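Local coordinates for protein TSE2 (Pseudomonas aeruginosa, PDB 5AKO) that is a toxin secreted by the H1 type VI secretion system into recipient cells, where it probably acts as an NAD-dependent cytotoxin against prokaryotic and eukaryotic cells, at residues C[131-136]-C[143-148]; C[33-38]-C[100-105]; C[93-98]-C[149-154]. All coordinates share one frame; numbering follows the deposited sequence.

Interaction 1: C[131-136]-C[143-148]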
loop_
_atom_site.group_PDB
_atom_site.type_symbol
_atom_site.label_atom_id
_atom_site.label_comp_id
_atom_site.label_asym_id
_atom_site.label_seq_id
_atom_site.Cartn_x
_atom_site.Cartn_y
_atom_site.Cartn_z
ATOM N N LYS C 131 -10.485 -14.582 15.345
ATOM C CA LYS C 131 -9.093 -14.197 15.406
ATOM C C LYS C 131 -8.930 -12.855 16.072
ATOM O O LYS C 131 -9.588 -11.896 15.693
ATOM C CB LYS C 131 -8.540 -14.083 13.984
ATOM C CG LYS C 131 -7.130 -13.499 13.887
ATOM C CD LYS C 131 -6.685 -13.456 12.439
ATOM C CE LYS C 131 -5.262 -12.959 12.265
ATOM N NZ LYS C 131 -4.330 -13.745 13.100
ATOM N N GLN C 132 -8.035 -12.783 17.048
ATOM C CA GLN C 132 -7.690 -11.530 17.678
ATOM C C GLN C 132 -6.711 -10.878 16.762
ATOM O O GLN C 132 -5.707 -11.464 16.457
ATOM C CB GLN C 132 -7.047 -11.725 19.053
ATOM C CG GLN C 132 -6.614 -10.398 19.658
ATOM C CD GLN C 132 -5.962 -10.490 21.016
ATOM O OE1 GLN C 132 -5.786 -11.556 21.587
ATOM N NE2 GLN C 132 -5.538 -9.352 21.508
ATOM N N ASP C 133 -7.004 -9.666 16.312
ATOM C CA ASP C 133 -6.026 -8.896 15.528
ATOM C C ASP C 133 -5.494 -7.828 16.497
ATOM O O ASP C 133 -5.453 -8.048 17.685
ATOM C CB ASP C 133 -6.658 -8.264 14.302
ATOM C CG ASP C 133 -7.480 -9.256 13.447
ATOM O OD1 ASP C 133 -6.912 -10.117 12.777
ATOM O OD2 ASP C 133 -8.699 -9.124 13.342
ATOM N N SER C 134 -5.106 -6.678 16.001
ATOM C CA SER C 134 -4.398 -5.720 16.821
ATOM C C SER C 134 -5.328 -4.799 17.555
ATOM O O SER C 134 -6.482 -4.676 17.222
ATOM C CB SER C 134 -3.482 -4.879 15.943
ATOM O OG SER C 134 -2.425 -5.679 15.422
ATOM N N TYR C 135 -4.760 -4.099 18.515
ATOM C CA TYR C 135 -5.398 -2.973 19.154
ATOM C C TYR C 135 -5.306 -1.822 18.197
ATOM O O TYR C 135 -4.219 -1.473 17.758
ATOM C CB TYR C 135 -4.648 -2.619 20.449
ATOM C CG TYR C 135 -5.240 -1.467 21.146
ATOM C CD1 TYR C 135 -6.491 -1.565 21.699
ATOM C CD2 TYR C 135 -4.557 -0.258 21.260
ATOM C CE1 TYR C 135 -7.052 -0.525 22.401
ATOM C CE2 TYR C 135 -5.137 0.820 21.917
ATOM C CZ TYR C 135 -6.383 0.677 22.489
ATOM O OH TYR C 135 -7.006 1.708 23.121
ATOM N N ASN C 136 -6.432 -1.197 17.923
ATOM C CA ASN C 136 -6.506 -0.063 17.044
ATOM C C ASN C 136 -6.569 1.214 17.862
ATOM O O ASN C 136 -7.568 1.453 18.562
ATOM C CB ASN C 136 -7.769 -0.197 16.202
ATOM C CG ASN C 136 -7.946 0.931 15.202
ATOM O OD1 ASN C 136 -7.821 2.129 15.518
ATOM N ND2 ASN C 136 -8.340 0.558 14.012
ATOM N N HIS C 143 -9.552 -5.081 17.627
ATOM C CA HIS C 143 -10.370 -5.655 16.533
ATOM C C HIS C 143 -10.271 -7.183 16.495
ATOM O O HIS C 143 -9.191 -7.738 16.780
ATOM C CB HIS C 143 -9.851 -5.123 15.214
ATOM C CG HIS C 143 -10.652 -5.574 14.038
ATOM N ND1 HIS C 143 -10.468 -6.793 13.425
ATOM C CD2 HIS C 143 -11.640 -4.958 13.359
ATOM C CE1 HIS C 143 -11.299 -6.897 12.406
ATOM N NE2 HIS C 143 -12.024 -5.800 12.353
ATOM N N TYR C 144 -11.367 -7.849 16.115
ATOM C CA TYR C 144 -11.405 -9.283 15.985
ATOM C C TYR C 144 -12.101 -9.667 14.683
ATOM O O TYR C 144 -12.930 -8.896 14.177
ATOM C CB TYR C 144 -12.162 -9.903 17.140
ATOM C CG TYR C 144 -11.478 -9.900 18.519
ATOM C CD1 TYR C 144 -11.451 -8.772 19.293
ATOM C CD2 TYR C 144 -10.931 -11.043 19.045
ATOM C CE1 TYR C 144 -10.859 -8.765 20.543
ATOM C CE2 TYR C 144 -10.347 -11.077 20.278
ATOM C CZ TYR C 144 -10.289 -9.917 21.027
ATOM O OH TYR C 144 -9.708 -9.891 22.279
ATOM N N THR C 145 -11.788 -10.863 14.140
ATOM C CA THR C 145 -12.361 -11.282 12.875
ATOM C C THR C 145 -12.917 -12.679 12.986
ATOM O O THR C 145 -12.233 -13.591 13.401
ATOM C CB THR C 145 -11.311 -11.251 11.750
ATOM O OG1 THR C 145 -10.750 -9.944 11.684
ATOM C CG2 THR C 145 -11.943 -11.587 10.366
ATOM N N ILE C 146 -14.196 -12.806 12.688
ATOM C CA ILE C 146 -14.845 -14.090 12.612
ATOM C C ILE C 146 -14.605 -14.581 11.187
ATOM O O ILE C 146 -14.936 -13.880 10.241
ATOM C CB ILE C 146 -16.347 -13.960 12.772
ATOM C CG1 ILE C 146 -16.714 -13.243 14.077
ATOM C CG2 ILE C 146 -16.964 -15.338 12.739
ATOM C CD1 ILE C 146 -18.172 -12.833 14.225
ATOM N N MET C 147 -14.062 -15.782 11.029
ATOM C CA MET C 147 -13.571 -16.218 9.748
ATOM C C MET C 147 -13.778 -17.753 9.628
ATOM O O MET C 147 -13.998 -18.438 10.606
ATOM C CB MET C 147 -12.081 -15.802 9.527
ATOM C CG MET C 147 -11.131 -16.671 10.331
ATOM S SD MET C 147 -9.423 -16.286 10.166
ATOM C CE MET C 147 -9.325 -14.498 10.252
ATOM N N PRO C 148 -13.746 -18.285 8.415
ATOM C CA PRO C 148 -13.794 -19.741 8.306
ATOM C C PRO C 148 -12.525 -20.440 8.868
ATOM O O PRO C 148 -11.412 -19.925 8.768
ATOM C CB PRO C 148 -13.935 -19.979 6.788
ATOM C CG PRO C 148 -13.497 -18.700 6.149
ATOM C CD PRO C 148 -13.905 -17.625 7.110
#

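Interaction 2: C[33-38]-C[100-105]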
loop_
_atom_site.group_PDB
_atom_site.type_symbol
_atom_site.label_atom_id
_atom_site.label_comp_id
_atom_site.label_asym_id
_atom_site.label_seq_id
_atom_site.Cartn_x
_atom_site.Cartn_y
_atom_site.Cartn_z
ATOM N N LEU C 33 -17.800 -9.510 22.648
ATOM C CA LEU C 33 -17.536 -8.847 21.374
ATOM C C LEU C 33 -18.832 -8.187 20.841
ATOM O O LEU C 33 -19.931 -8.687 21.074
ATOM C CB LEU C 33 -17.001 -9.874 20.344
ATOM C CG LEU C 33 -15.691 -10.585 20.788
ATOM C CD1 LEU C 33 -15.350 -11.836 19.993
ATOM C CD2 LEU C 33 -14.527 -9.632 20.716
ATOM N N TYR C 34 -18.670 -7.100 20.113
ATOM C CA TYR C 34 -19.761 -6.258 19.689
ATOM C C TYR C 34 -19.665 -6.028 18.184
ATOM O O TYR C 34 -18.617 -5.649 17.679
ATOM C CB TYR C 34 -19.674 -4.886 20.385
ATOM C CG TYR C 34 -19.749 -4.942 21.870
ATOM C CD1 TYR C 34 -18.592 -5.189 22.650
ATOM C CD2 TYR C 34 -20.967 -4.760 22.538
ATOM C CE1 TYR C 34 -18.653 -5.237 24.031
ATOM C CE2 TYR C 34 -21.040 -4.801 23.940
ATOM C CZ TYR C 34 -19.866 -5.031 24.674
ATOM O OH TYR C 34 -19.914 -5.073 26.050
ATOM N N ARG C 35 -20.794 -6.168 17.495
ATOM C CA ARG C 35 -20.889 -6.004 16.039
ATOM C C ARG C 35 -21.745 -4.799 15.761
ATOM O O ARG C 35 -22.897 -4.759 16.172
ATOM C CB ARG C 35 -21.557 -7.254 15.482
ATOM C CG ARG C 35 -22.079 -7.156 14.075
ATOM C CD ARG C 35 -20.938 -7.070 13.112
ATOM N NE ARG C 35 -21.362 -7.125 11.730
ATOM C CZ ARG C 35 -20.560 -6.920 10.686
ATOM N NH1 ARG C 35 -19.270 -6.632 10.843
ATOM N NH2 ARG C 35 -21.051 -6.964 9.473
ATOM N N ALA C 36 -21.191 -3.785 15.110
ATOM C CA ALA C 36 -21.957 -2.596 14.753
ATOM C C ALA C 36 -23.097 -2.969 13.765
ATOM O O ALA C 36 -22.904 -3.805 12.886
ATOM C CB ALA C 36 -21.065 -1.573 14.118
ATOM N N VAL C 37 -24.265 -2.361 13.983
ATOM C CA VAL C 37 -25.464 -2.623 13.245
ATOM C C VAL C 37 -25.926 -1.308 12.628
ATOM O O VAL C 37 -26.289 -0.383 13.337
ATOM C CB VAL C 37 -26.606 -3.136 14.144
ATOM C CG1 VAL C 37 -27.882 -3.314 13.327
ATOM C CG2 VAL C 37 -26.247 -4.453 14.781
ATOM N N PHE C 38 -25.888 -1.249 11.307
ATOM C CA PHE C 38 -26.404 -0.122 10.558
ATOM C C PHE C 38 -27.725 -0.570 9.966
ATOM O O PHE C 38 -27.735 -1.332 9.028
ATOM C CB PHE C 38 -25.433 0.250 9.446
ATOM C CG PHE C 38 -24.132 0.778 9.960
ATOM C CD1 PHE C 38 -23.084 -0.092 10.269
ATOM C CD2 PHE C 38 -23.960 2.126 10.184
ATOM C CE1 PHE C 38 -21.880 0.390 10.785
ATOM C CE2 PHE C 38 -22.762 2.610 10.686
ATOM C CZ PHE C 38 -21.720 1.743 10.993
ATOM N N THR C 100 -15.716 -11.157 9.220
ATOM C CA THR C 100 -16.610 -10.214 9.813
ATOM C C THR C 100 -15.917 -9.506 10.983
ATOM O O THR C 100 -15.411 -10.166 11.869
ATOM C CB THR C 100 -17.857 -10.911 10.376
ATOM O OG1 THR C 100 -18.544 -11.592 9.323
ATOM C CG2 THR C 100 -18.787 -9.900 10.990
ATOM N N SER C 101 -15.992 -8.179 10.999
ATOM C CA SER C 101 -15.388 -7.336 12.027
ATOM C C SER C 101 -16.240 -7.203 13.253
ATOM O O SER C 101 -17.413 -6.831 13.155
ATOM C CB SER C 101 -15.146 -5.936 11.499
ATOM O OG SER C 101 -14.083 -5.918 10.548
ATOM N N VAL C 102 -15.637 -7.488 14.417
ATOM C CA VAL C 102 -16.229 -7.125 15.692
ATOM C C VAL C 102 -15.169 -6.525 16.609
ATOM O O VAL C 102 -13.983 -6.647 16.323
ATOM C CB VAL C 102 -16.891 -8.316 16.361
ATOM C CG1 VAL C 102 -18.085 -8.770 15.561
ATOM C CG2 VAL C 102 -15.905 -9.448 16.569
ATOM N N PHE C 103 -15.587 -5.884 17.703
ATOM C CA PHE C 103 -14.656 -5.236 18.619
ATOM C C PHE C 103 -14.986 -5.657 20.046
ATOM O O PHE C 103 -16.040 -6.242 20.300
ATOM C CB PHE C 103 -14.815 -3.740 18.524
ATOM C CG PHE C 103 -14.428 -3.187 17.211
ATOM C CD1 PHE C 103 -13.101 -2.920 16.928
ATOM C CD2 PHE C 103 -15.374 -2.978 16.242
ATOM C CE1 PHE C 103 -12.718 -2.416 15.710
ATOM C CE2 PHE C 103 -15.006 -2.442 15.024
ATOM C CZ PHE C 103 -13.671 -2.165 14.766
ATOM N N ASP C 104 -14.111 -5.279 20.969
ATOM C CA ASP C 104 -14.238 -5.666 22.376
ATOM C C ASP C 104 -14.845 -4.556 23.251
ATOM O O ASP C 104 -14.783 -4.617 24.475
ATOM C CB ASP C 104 -12.859 -6.118 22.933
ATOM C CG ASP C 104 -11.845 -4.966 23.041
ATOM O OD1 ASP C 104 -12.007 -3.901 22.357
ATOM O OD2 ASP C 104 -10.856 -5.138 23.800
ATOM N N ARG C 105 -15.403 -3.531 22.634
ATOM C CA ARG C 105 -16.265 -2.627 23.383
ATOM C C ARG C 105 -17.333 -2.098 22.456
ATOM O O ARG C 105 -17.249 -2.302 21.239
ATOM C CB ARG C 105 -15.472 -1.485 24.029
ATOM C CG ARG C 105 -15.005 -0.431 23.065
ATOM C CD ARG C 105 -14.235 0.694 23.755
ATOM N NE ARG C 105 -13.723 1.621 22.736
ATOM C CZ ARG C 105 -14.438 2.578 22.130
ATOM N NH1 ARG C 105 -15.723 2.763 22.421
ATOM N NH2 ARG C 105 -13.854 3.365 21.225
HETATM O O HOH W 1 -16.789 -6.879 8.449
HETATM O O HOH W 2 -18.417 -4.169 14.153
#

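Interaction 3: C[93-98]-C[149-154]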
loop_
_atom_site.group_PDB
_atom_site.type_symbol
_atom_site.label_atom_id
_atom_site.label_comp_id
_atom_site.label_asym_id
_atom_site.label_seq_id
_atom_site.Cartn_x
_atom_site.Cartn_y
_atom_site.Cartn_z
ATOM N N TYR C 93 -13.896 -19.977 0.397
ATOM C CA TYR C 93 -13.434 -18.973 1.352
ATOM C C TYR C 93 -12.498 -19.633 2.345
ATOM O O TYR C 93 -12.919 -20.468 3.111
ATOM C CB TYR C 93 -14.616 -18.351 2.060
ATOM C CG TYR C 93 -15.423 -17.509 1.126
ATOM C CD1 TYR C 93 -16.450 -18.074 0.341
ATOM C CD2 TYR C 93 -15.121 -16.208 0.942
ATOM C CE1 TYR C 93 -17.158 -17.323 -0.565
ATOM C CE2 TYR C 93 -15.812 -15.442 0.036
ATOM C CZ TYR C 93 -16.844 -15.992 -0.702
ATOM O OH TYR C 93 -17.530 -15.187 -1.587
ATOM N N ALA C 94 -11.222 -19.309 2.258
ATOM C CA ALA C 94 -10.189 -19.908 3.108
ATOM C C ALA C 94 -9.895 -19.002 4.331
ATOM O O ALA C 94 -10.077 -17.820 4.277
ATOM C CB ALA C 94 -8.909 -20.113 2.295
ATOM N N PRO C 95 -9.414 -19.579 5.431
ATOM C CA PRO C 95 -8.997 -18.745 6.564
ATOM C C PRO C 95 -8.012 -17.576 6.238
ATOM O O PRO C 95 -7.273 -17.606 5.242
ATOM C CB PRO C 95 -8.331 -19.733 7.519
ATOM C CG PRO C 95 -8.547 -21.108 6.954
ATOM C CD PRO C 95 -9.184 -21.020 5.622
ATOM N N ASP C 96 -7.986 -16.589 7.127
ATOM C CA ASP C 96 -7.078 -15.446 7.058
ATOM C C ASP C 96 -7.173 -14.650 5.768
ATOM O O ASP C 96 -6.207 -14.053 5.283
ATOM C CB ASP C 96 -5.652 -15.874 7.336
ATOM C CG ASP C 96 -5.474 -16.346 8.746
ATOM O OD1 ASP C 96 -5.592 -15.526 9.698
ATOM O OD2 ASP C 96 -5.239 -17.546 8.930
ATOM N N THR C 97 -8.351 -14.631 5.201
ATOM C CA THR C 97 -8.526 -13.871 3.986
ATOM C C THR C 97 -9.650 -12.856 4.181
ATOM O O THR C 97 -10.362 -12.529 3.257
ATOM C CB THR C 97 -8.761 -14.786 2.768
ATOM O OG1 THR C 97 -7.870 -15.915 2.819
ATOM C CG2 THR C 97 -8.409 -14.043 1.453
ATOM N N GLY C 98 -9.738 -12.343 5.403
ATOM C CA GLY C 98 -10.765 -11.416 5.821
ATOM C C GLY C 98 -11.874 -12.114 6.584
ATOM O O GLY C 98 -11.796 -13.290 6.897
ATOM N N ALA C 149 -12.720 -21.599 9.479
ATOM C CA ALA C 149 -11.590 -22.350 10.029
ATOM C C ALA C 149 -11.036 -23.298 8.981
ATOM O O ALA C 149 -9.978 -23.859 9.164
ATOM C CB ALA C 149 -12.019 -23.130 11.273
ATOM N N LYS C 150 -11.787 -23.502 7.918
ATOM C CA LYS C 150 -11.355 -24.346 6.791
ATOM C C LYS C 150 -12.010 -23.826 5.504
ATOM O O LYS C 150 -12.991 -23.076 5.565
ATOM C CB LYS C 150 -11.745 -25.809 7.027
ATOM C CG LYS C 150 -13.254 -26.011 7.205
ATOM C CD LYS C 150 -13.701 -27.446 6.934
ATOM C CE LYS C 150 -15.026 -27.475 6.157
ATOM N NZ LYS C 150 -15.664 -28.829 6.103
ATOM N N PRO C 151 -11.464 -24.186 4.353
ATOM C CA PRO C 151 -12.037 -23.662 3.129
ATOM C C PRO C 151 -13.495 -24.027 2.978
ATOM O O PRO C 151 -13.832 -25.153 3.192
ATOM C CB PRO C 151 -11.215 -24.369 2.066
ATOM C CG PRO C 151 -9.851 -24.514 2.704
ATOM C CD PRO C 151 -10.184 -24.868 4.115
ATOM N N MET C 152 -14.362 -23.073 2.677
ATOM C CA MET C 152 -15.772 -23.396 2.501
ATOM C C MET C 152 -16.453 -22.479 1.490
ATOM O O MET C 152 -16.003 -21.350 1.262
ATOM C CB MET C 152 -16.508 -23.330 3.834
ATOM C CG MET C 152 -16.425 -21.992 4.539
ATOM S SD MET C 152 -17.063 -21.997 6.229
ATOM C CE MET C 152 -15.970 -23.173 7.003
ATOM N N TYR C 153 -17.536 -22.979 0.891
ATOM C CA TYR C 153 -18.341 -22.193 -0.020
ATOM C C TYR C 153 -19.164 -21.206 0.757
ATOM O O TYR C 153 -19.386 -21.354 1.956
ATOM C CB TYR C 153 -19.231 -23.091 -0.909
ATOM C CG TYR C 153 -18.431 -24.013 -1.818
ATOM C CD1 TYR C 153 -17.680 -23.490 -2.891
ATOM C CD2 TYR C 153 -18.365 -25.385 -1.577
ATOM C CE1 TYR C 153 -16.925 -24.312 -3.709
ATOM C CE2 TYR C 153 -17.612 -26.220 -2.385
ATOM C CZ TYR C 153 -16.905 -25.690 -3.455
ATOM O OH TYR C 153 -16.128 -26.504 -4.247
ATOM N N ARG C 154 -19.621 -20.167 0.058
ATOM C CA ARG C 154 -20.342 -19.073 0.668
ATOM C C ARG C 154 -21.523 -19.509 1.511
ATOM O O ARG C 154 -21.737 -19.009 2.618
ATOM C CB ARG C 154 -20.818 -18.100 -0.405
ATOM C CG ARG C 154 -21.200 -16.769 0.207
ATOM C CD ARG C 154 -21.698 -15.760 -0.793
ATOM N NE ARG C 154 -20.676 -15.352 -1.750
ATOM C CZ ARG C 154 -20.847 -14.365 -2.620
ATOM N NH1 ARG C 154 -22.003 -13.711 -2.654
ATOM N NH2 ARG C 154 -19.873 -14.047 -3.474
#

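Interaction 1: C[131-136]-C[143-148]
Two donors from strand 141-148 converge on a single carboxylate oxygen, Asp133 OD2. Thr145 OG1 donates to the syn lone pair of Asp133 OD2, 2.8 Å away, while His143 ND1 lies 2.9 Å from Asp133 OD2 and meets it on the anti side, somewhat out of the carboxylate plane. The oxygen itself sits almost exactly in the plane of the imidazole, at the ring edge, and the carboxylate is turned 37° against the ring. Because CG of His143 is anti to its backbone N (chi1 -177°), the ring runs alongside the Asp133 side chain and points the same way. Bonds at both ring nitrogens, ND1 to Asp133 OD2 and NE2 to Ser101 OG on the adjoining strand 100-103, hold the rotation of the imidazole, and Thr145 OG1 helps hold the carboxylate. An apolar side chain of another protein's chain packs on His143.

Backbone bonds join the two strands that carry this cluster. Lys131 and Thr145 form an antiparallel hydrogen-bonded pair: Lys131 N lies 2.8 Å from Thr145 O, and Thr145 N donates back to Lys131 O. Further on, Asp133 N donates to His143 O and His143 N to Ser134 O. Gln132 and Tyr144 are a non-hydrogen-bonded pair: the extended glutamine lays CB 3.6 Å from Tyr144 CE2, its amide plane only 21° from that of the ring. On the face carrying Lys131 and Thr145, Met147 CE packs 3.6 Å from Lys131 CD. The whole is an antiparallel beta hairpin of strands 128-136 and 141-148, cross-linked by the Asp133-His143 His-carboxylate hydrogen bond.

Interaction 2: C[33-38]-C[100-105]
Arg35 of strand 33-37 runs past Val102 and Ser101 to Thr100 of strand 100-103, where the two strands meet in a single antiparallel beta bridge. This bridge joins the strand 33-37/114-118 pair to the edge of the sheet that contains the 128-136/141-148 hairpin. At the root of the arginine, CB packs 3.8 Å from Val102 CG1, the two side chains crossing at about a right angle. The bend about CB-CG (chi2 69°) then brings CD past Ser101 O, and the chain continues toward Thr100. NE bonds to Leu65 O in the long loop between the two strands, and the guanidinium carries a methyl over one face, with Thr100 CG2 3.3 Å from NH1 and offset toward the rim. At the tip, Arg35 NH1 donates to Ser101 O over 3.0 Å, nearly in the guanidinium plane and on a carbonyl lone pair. The same Ser101 O accepts from a water that in turn accepts from Ala36 N, thereby linking the backbones where they diverge.

The bridge itself pairs Tyr34 with Phe103. Tyr34 N lies 2.8 Å from Phe103 O, and Phe103 N returns a bond to Tyr34 O. Leu33 sets its CB against Val102 CG2 at 4.0 Å, continuing an apolar layer to which Tyr144 of strand 141-148 also contributes. Beyond the bridge the second segment leaves the strand and wraps past the Tyr34 ring. With CG beside the backbone N (chi1 -61°), that ring brings Phe103 O to its edge, in plane, and places Tyr34 CD1 3.3 Å from Arg105 C. The guanidinium of Arg105 points elsewhere, with NE bonded to Gln140 O and NH2 to Leu139 O.

Interaction 3: C[93-98]-C[149-154]
Backbone bonds tie Tyr93 to Met152 in an isolated antiparallel hydrogen-bonded bridge between two otherwise irregular segments. Tyr93 N donates to Met152 O at 2.7 Å and almost straight (167°), and Met152 N returns a bond of 3.0 Å to Tyr93 O. Tyr93 O is also approached by Pro151 CA at 3.3 Å, a CA-H...O contact.

Side-chain polar contact is confined to the far end of the tyrosine. Its CG is anti to the carbonyl carbon (chi1 -69°), which carries the ring along the second segment, with Met152 O at the ring edge, to the first turn of helix 154-176. There Arg154 NE and NH2 each make a weak bond of 3.2 Å to Tyr93 OH, which lies near the guanidinium plane; the ring and guanidinium planes are 67° apart.

Apolar contacts complete the join. Arg154 CB lies 3.7 Å from Tyr93 CE1, and the Pro95 ring packs its CD against Pro151 CD at 4.3 Å. Two firm main-chain bonds and two weak side-chain ones suggest that the backbone, more than the arginine, holds this loop-to-loop junction beside the start of the helix.

How the interactions relate
Interactions 1 and 2 meet through neighbouring strands of one sheet, their centres about 10 Å apart. Their polar join is His143 NE2 to Ser101 OG at 2.7 Å; Tyr144 CD1 packs 3.5 Å from Leu33 CD2. Apolar side chains of another protein's chain pack on Ser101 and Phe103, as on His143. Interaction 3 packs against the other end of the hairpin, its centre about 14 Å from that of interaction 1: Pro148 O approaches Pro95 CB at 3.3 Å, and Lys131 CD lies 3.6 Å from Asp96 OD1. Interactions 2 and 3 are about 20 Å apart, centre to centre, and are joined through the chain, since residues 93-98 lead almost directly into strand 100-103.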